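Local coordinates for protein transcriptional regulator, TetR family (Marinobacter aquaeolei, PDB 3NNR) that probably binds DNA as a TetR-family transcriptional regulator, through a predicted helix-turn-helix motif, at residues Ala137-Met151 and Glu194-Val206. Residues are numbered along the deposited sequence; the frame is centred on the assembly and turned at random.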
loop_
_atom_site.group_PDB
_atom_site.type_symbol
_atom_site.label_atom_id
_atom_site.label_comp_id
_atom_site.label_asym_id
_atom_site.label_seq_id
_atom_site.Cartn_x
_atom_site.Cartn_y
_atom_site.Cartn_z
ATOM N N ALA A 137 -10.994 23.642 -15.037
ATOM C CA ALA A 137 -10.943 23.364 -16.482
ATOM C C ALA A 137 -12.220 22.688 -17.038
ATOM O O ALA A 137 -12.353 22.572 -18.253
ATOM C CB ALA A 137 -9.709 22.516 -16.817
ATOM N N GLY A 138 -13.137 22.243 -16.170
ATOM C CA GLY A 138 -14.377 21.575 -16.580
ATOM C C GLY A 138 -14.237 20.101 -16.912
ATOM O O GLY A 138 -15.093 19.539 -17.587
ATOM N N ILE A 139 -13.173 19.469 -16.409
ATOM C CA ILE A 139 -12.874 18.052 -16.673
ATOM C C ILE A 139 -13.617 17.156 -15.676
ATOM O O ILE A 139 -14.213 16.154 -16.084
ATOM C CB ILE A 139 -11.355 17.780 -16.683
ATOM C CG1 ILE A 139 -10.684 18.653 -17.761
ATOM C CG2 ILE A 139 -11.100 16.306 -16.952
ATOM C CD1 ILE A 139 -9.184 18.542 -17.844
ATOM N N ILE A 140 -13.557 17.496 -14.389
ATOM C CA ILE A 140 -14.333 16.789 -13.360
ATOM C C ILE A 140 -15.311 17.776 -12.741
ATOM O O ILE A 140 -15.192 18.991 -12.919
ATOM C CB ILE A 140 -13.457 16.082 -12.262
ATOM C CG1 ILE A 140 -12.781 17.066 -11.285
ATOM C CG2 ILE A 140 -12.420 15.180 -12.908
ATOM C CD1 ILE A 140 -12.008 16.380 -10.182
ATOM N N GLN A 141 -16.271 17.232 -12.003
ATOM C CA GLN A 141 -17.269 18.039 -11.292
ATOM C C GLN A 141 -16.612 18.572 -10.012
ATOM O O GLN A 141 -15.878 17.833 -9.363
ATOM C CB GLN A 141 -18.518 17.206 -11.008
ATOM C CG GLN A 141 -19.259 16.859 -12.311
ATOM C CD GLN A 141 -20.393 15.845 -12.167
ATOM O OE1 GLN A 141 -20.624 15.258 -11.099
ATOM N NE2 GLN A 141 -21.104 15.629 -13.268
ATOM N N PRO A 142 -16.844 19.857 -9.660
ATOM C CA PRO A 142 -16.198 20.406 -8.463
ATOM C C PRO A 142 -16.760 19.725 -7.228
ATOM O O PRO A 142 -17.965 19.479 -7.176
ATOM C CB PRO A 142 -16.592 21.888 -8.500
ATOM C CG PRO A 142 -17.932 21.894 -9.161
ATOM C CD PRO A 142 -17.922 20.745 -10.148
ATOM N N GLN A 143 -15.902 19.404 -6.262
ATOM C CA GLN A 143 -16.333 18.694 -5.049
ATOM C C GLN A 143 -16.035 19.451 -3.741
ATOM O O GLN A 143 -15.092 20.246 -3.710
ATOM C CB GLN A 143 -15.714 17.282 -5.037
ATOM C CG GLN A 143 -16.219 16.336 -6.163
ATOM C CD GLN A 143 -17.766 16.108 -6.166
ATOM O OE1 GLN A 143 -18.434 16.138 -5.118
ATOM N NE2 GLN A 143 -18.322 15.876 -7.357
ATOM N N PRO A 144 -16.832 19.198 -2.657
ATOM C CA PRO A 144 -16.586 19.844 -1.347
ATOM C C PRO A 144 -15.169 19.632 -0.825
ATOM O O PRO A 144 -14.517 18.661 -1.222
ATOM C CB PRO A 144 -17.605 19.165 -0.418
ATOM C CG PRO A 144 -18.718 18.742 -1.311
ATOM C CD PRO A 144 -18.067 18.380 -2.621
ATOM N N GLU A 145 -14.698 20.515 0.053
ATOM C CA GLU A 145 -13.311 20.427 0.563
ATOM C C GLU A 145 -12.988 19.057 1.210
ATOM O O GLU A 145 -11.896 18.520 0.987
ATOM C CB GLU A 145 -12.975 21.579 1.533
ATOM C CG GLU A 145 -11.450 21.824 1.696
ATOM C CD GLU A 145 -11.062 22.684 2.915
ATOM O OE1 GLU A 145 -11.932 23.366 3.519
ATOM O OE2 GLU A 145 -9.855 22.667 3.267
ATOM N N ASP A 146 -13.953 18.492 1.949
ATOM C CA ASP A 146 -13.779 17.202 2.652
ATOM C C ASP A 146 -13.750 15.981 1.749
ATOM O O ASP A 146 -12.867 15.133 1.905
ATOM C CB ASP A 146 -14.843 17.029 3.732
ATOM C CG ASP A 146 -14.690 18.036 4.853
ATOM O OD1 ASP A 146 -13.539 18.375 5.215
ATOM O OD2 ASP A 146 -15.723 18.474 5.401
ATOM N N LEU A 147 -14.705 15.885 0.826
ATOM C CA LEU A 147 -14.744 14.767 -0.135
ATOM C C LEU A 147 -13.532 14.765 -1.097
ATOM O O LEU A 147 -13.110 13.700 -1.551
ATOM C CB LEU A 147 -16.076 14.755 -0.889
ATOM C CG LEU A 147 -16.356 13.711 -1.981
ATOM C CD1 LEU A 147 -15.872 12.313 -1.603
ATOM C CD2 LEU A 147 -17.877 13.688 -2.349
ATOM N N ARG A 148 -12.961 15.944 -1.371
ATOM C CA ARG A 148 -11.767 16.074 -2.219
ATOM C C ARG A 148 -10.480 15.670 -1.458
ATOM O O ARG A 148 -9.572 15.092 -2.067
ATOM C CB ARG A 148 -11.650 17.506 -2.804
ATOM C CG ARG A 148 -10.641 17.624 -3.930
ATOM C CD ARG A 148 -10.680 18.988 -4.680
ATOM N NE ARG A 148 -10.128 20.135 -3.913
ATOM C CZ ARG A 148 -10.791 21.210 -3.444
ATOM N NH1 ARG A 148 -12.101 21.411 -3.662
ATOM N NH2 ARG A 148 -10.112 22.132 -2.757
ATOM N N SER A 149 -10.379 16.021 -0.170
ATOM C CA SER A 149 -9.244 15.587 0.680
ATOM C C SER A 149 -9.217 14.071 0.811
ATOM O O SER A 149 -8.142 13.462 0.784
ATOM C CB SER A 149 -9.323 16.164 2.098
ATOM O OG SER A 149 -9.423 17.566 2.068
ATOM N N ALA A 150 -10.409 13.494 0.996
ATOM C CA ALA A 150 -10.604 12.052 1.076
ATOM C C ALA A 150 -10.195 11.414 -0.257
ATOM O O ALA A 150 -9.386 10.491 -0.277
ATOM C CB ALA A 150 -12.041 11.720 1.396
HETATM N N MSE A 151 -10.731 11.923 -1.359
HETATM C CA MSE A 151 -10.383 11.372 -2.676
HETATM C C MSE A 151 -8.906 11.452 -3.010
HETATM O O MSE A 151 -8.399 10.549 -3.670
HETATM C CB MSE A 151 -11.199 12.018 -3.788
HETATM C CG MSE A 151 -12.522 11.353 -3.960
HETATM SE SE MSE A 151 -13.745 12.520 -4.800
HETATM C CE MSE A 151 -12.574 13.564 -6.051
ATOM N N GLU A 194 -11.876 8.604 -10.441
ATOM C CA GLU A 194 -12.577 9.794 -10.958
ATOM C C GLU A 194 -13.575 9.532 -12.091
ATOM O O GLU A 194 -14.138 10.493 -12.586
ATOM C CB GLU A 194 -11.566 10.890 -11.338
ATOM C CG GLU A 194 -10.599 11.311 -10.178
ATOM C CD GLU A 194 -11.287 11.925 -8.927
ATOM O OE1 GLU A 194 -12.172 12.818 -9.076
ATOM O OE2 GLU A 194 -10.903 11.533 -7.789
ATOM N N VAL A 195 -13.821 8.263 -12.463
ATOM C CA VAL A 195 -14.838 7.887 -13.480
ATOM C C VAL A 195 -16.250 8.493 -13.277
ATOM O O VAL A 195 -16.768 9.108 -14.210
ATOM C CB VAL A 195 -14.981 6.319 -13.647
ATOM C CG1 VAL A 195 -16.342 5.907 -14.330
ATOM C CG2 VAL A 195 -13.789 5.759 -14.419
ATOM N N PRO A 196 -16.877 8.312 -12.093
ATOM C CA PRO A 196 -18.230 8.875 -11.902
ATOM C C PRO A 196 -18.318 10.409 -11.763
ATOM O O PRO A 196 -19.423 10.944 -11.900
ATOM C CB PRO A 196 -18.712 8.192 -10.631
ATOM C CG PRO A 196 -17.475 7.975 -9.863
ATOM C CD PRO A 196 -16.394 7.676 -10.857
ATOM N N TYR A 197 -17.196 11.089 -11.483
ATOM C CA TYR A 197 -17.162 12.561 -11.387
ATOM C C TYR A 197 -16.843 13.286 -12.719
ATOM O O TYR A 197 -16.781 14.532 -12.744
ATOM C CB TYR A 197 -16.174 13.022 -10.309
ATOM C CG TYR A 197 -16.440 12.449 -8.935
ATOM C CD1 TYR A 197 -17.609 12.793 -8.220
ATOM C CD2 TYR A 197 -15.516 11.578 -8.323
ATOM C CE1 TYR A 197 -17.866 12.260 -6.930
ATOM C CE2 TYR A 197 -15.760 11.046 -7.040
ATOM C CZ TYR A 197 -16.929 11.396 -6.347
ATOM O OH TYR A 197 -17.143 10.876 -5.091
ATOM N N LEU A 198 -16.650 12.540 -13.812
ATOM C CA LEU A 198 -16.363 13.157 -15.105
ATOM C C LEU A 198 -17.587 13.938 -15.606
ATOM O O LEU A 198 -18.720 13.446 -15.509
ATOM C CB LEU A 198 -15.942 12.109 -16.145
ATOM C CG LEU A 198 -14.647 11.324 -15.882
ATOM C CD1 LEU A 198 -14.460 10.246 -16.902
ATOM C CD2 LEU A 198 -13.416 12.215 -15.865
ATOM N N THR A 199 -17.345 15.160 -16.097
ATOM C CA THR A 199 -18.389 16.026 -16.679
ATOM C C THR A 199 -18.811 15.509 -18.063
ATOM O O THR A 199 -18.068 14.728 -18.688
ATOM C CB THR A 199 -17.896 17.483 -16.899
ATOM O OG1 THR A 199 -16.750 17.475 -17.765
ATOM C CG2 THR A 199 -17.525 18.153 -15.587
ATOM N N PRO A 200 -19.996 15.946 -18.553
ATOM C CA PRO A 200 -20.408 15.545 -19.905
ATOM C C PRO A 200 -19.371 15.878 -21.008
ATOM O O PRO A 200 -19.113 15.010 -21.845
ATOM C CB PRO A 200 -21.728 16.300 -20.094
ATOM C CG PRO A 200 -22.298 16.354 -18.700
ATOM C CD PRO A 200 -21.117 16.580 -17.815
ATOM N N GLU A 201 -18.776 17.084 -20.971
ATOM C CA GLU A 201 -17.731 17.512 -21.939
ATOM C C GLU A 201 -16.596 16.494 -22.188
ATOM O O GLU A 201 -16.226 16.213 -23.339
ATOM C CB GLU A 201 -17.003 18.786 -21.462
ATOM C CG GLU A 201 -17.725 20.118 -21.534
ATOM C CD GLU A 201 -16.728 21.298 -21.696
ATOM O OE1 GLU A 201 -16.141 21.446 -22.797
ATOM O OE2 GLU A 201 -16.535 22.078 -20.736
ATOM N N TYR A 202 -16.059 15.971 -21.082
ATOM C CA TYR A 202 -14.855 15.115 -21.086
ATOM C C TYR A 202 -15.015 13.605 -20.847
ATOM O O TYR A 202 -14.034 12.880 -21.060
ATOM C CB TYR A 202 -13.840 15.691 -20.075
ATOM C CG TYR A 202 -13.180 16.984 -20.528
ATOM C CD1 TYR A 202 -13.783 18.220 -20.263
ATOM C CD2 TYR A 202 -11.950 16.988 -21.216
ATOM C CE1 TYR A 202 -13.181 19.444 -20.669
ATOM C CE2 TYR A 202 -11.338 18.221 -21.640
ATOM C CZ TYR A 202 -11.969 19.442 -21.358
ATOM O OH TYR A 202 -11.434 20.663 -21.738
ATOM N N ARG A 203 -16.208 13.134 -20.439
ATOM C CA ARG A 203 -16.445 11.689 -20.151
ATOM C C ARG A 203 -15.879 10.787 -21.282
ATOM O O ARG A 203 -15.108 9.861 -20.998
ATOM C CB ARG A 203 -17.946 11.398 -19.847
ATOM C CG ARG A 203 -18.278 9.986 -19.256
ATOM C CD ARG A 203 -19.774 9.807 -18.916
ATOM N N GLU A 204 -16.177 11.146 -22.546
ATOM C CA GLU A 204 -15.735 10.404 -23.760
ATOM C C GLU A 204 -14.211 10.174 -23.832
ATOM O O GLU A 204 -13.754 9.026 -23.938
ATOM C CB GLU A 204 -16.227 11.106 -25.043
ATOM N N ARG A 205 -13.448 11.262 -23.724
ATOM C CA ARG A 205 -11.965 11.219 -23.820
ATOM C C ARG A 205 -11.250 10.619 -22.602
ATOM O O ARG A 205 -10.331 9.809 -22.772
ATOM C CB ARG A 205 -11.372 12.612 -24.113
ATOM C CG ARG A 205 -11.493 13.058 -25.555
ATOM C CD ARG A 205 -11.166 14.548 -25.697
ATOM N NE ARG A 205 -12.259 15.402 -25.203
ATOM C CZ ARG A 205 -12.213 16.734 -25.078
ATOM N NH1 ARG A 205 -11.102 17.425 -25.373
ATOM N NH2 ARG A 205 -13.290 17.391 -24.625
ATOM N N VAL A 206 -11.641 11.030 -21.393
ATOM C CA VAL A 206 -10.990 10.509 -20.171
ATOM C C VAL A 206 -11.176 8.981 -20.072
ATOM O O VAL A 206 -10.220 8.293 -19.734
ATOM C CB VAL A 206 -11.423 11.221 -18.869
ATOM C CG1 VAL A 206 -10.621 10.689 -17.696
ATOM C CG2 VAL A 206 -11.222 12.722 -18.975
#
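Two interhelical connections of the all-helical C-terminal domain meet where a single beta bridge pairs Ile140, in the link from helix 110-136 to helix 145-160, with Leu198, between helices 186-194 and 200-211. Gln141 N donates to Tyr197 O at 2.8 Å, and Thr199 N gives Ile139 O a longer, almost straight bond (176°). Thr199 adds its hydroxyl: chi1 of 58° sets OG1 between backbone N and carbonyl carbon, 2.7 Å from Gly138 O, while CG2 lies against Gln141 CG. Gly138 follows helix 110-136 in a Schellman motif, with a positive phi that glycine, lacking a side chain, takes up easily. Just beyond it, Ile139 lays CG1 over the centre of one Tyr202 face, a CH-pi contact at 3.7 Å; Arg205 NH2 sits off-centre over the opposite face. Selenomethionine Met151 meets the Tyr197 ring obliquely as a Met-aromatic contact, SE 3.4 Å from CE2, and Gln143 brings its amide to CD1, the two planes 50° apart. With an alanine in place of Tyr197, Met151 SE and the Gln143 amide would probably lose their shared aromatic partner, leaving a gap beside helix 145-160. Across the dimer, Tyr197 also packs on Pro196 of the second subunit.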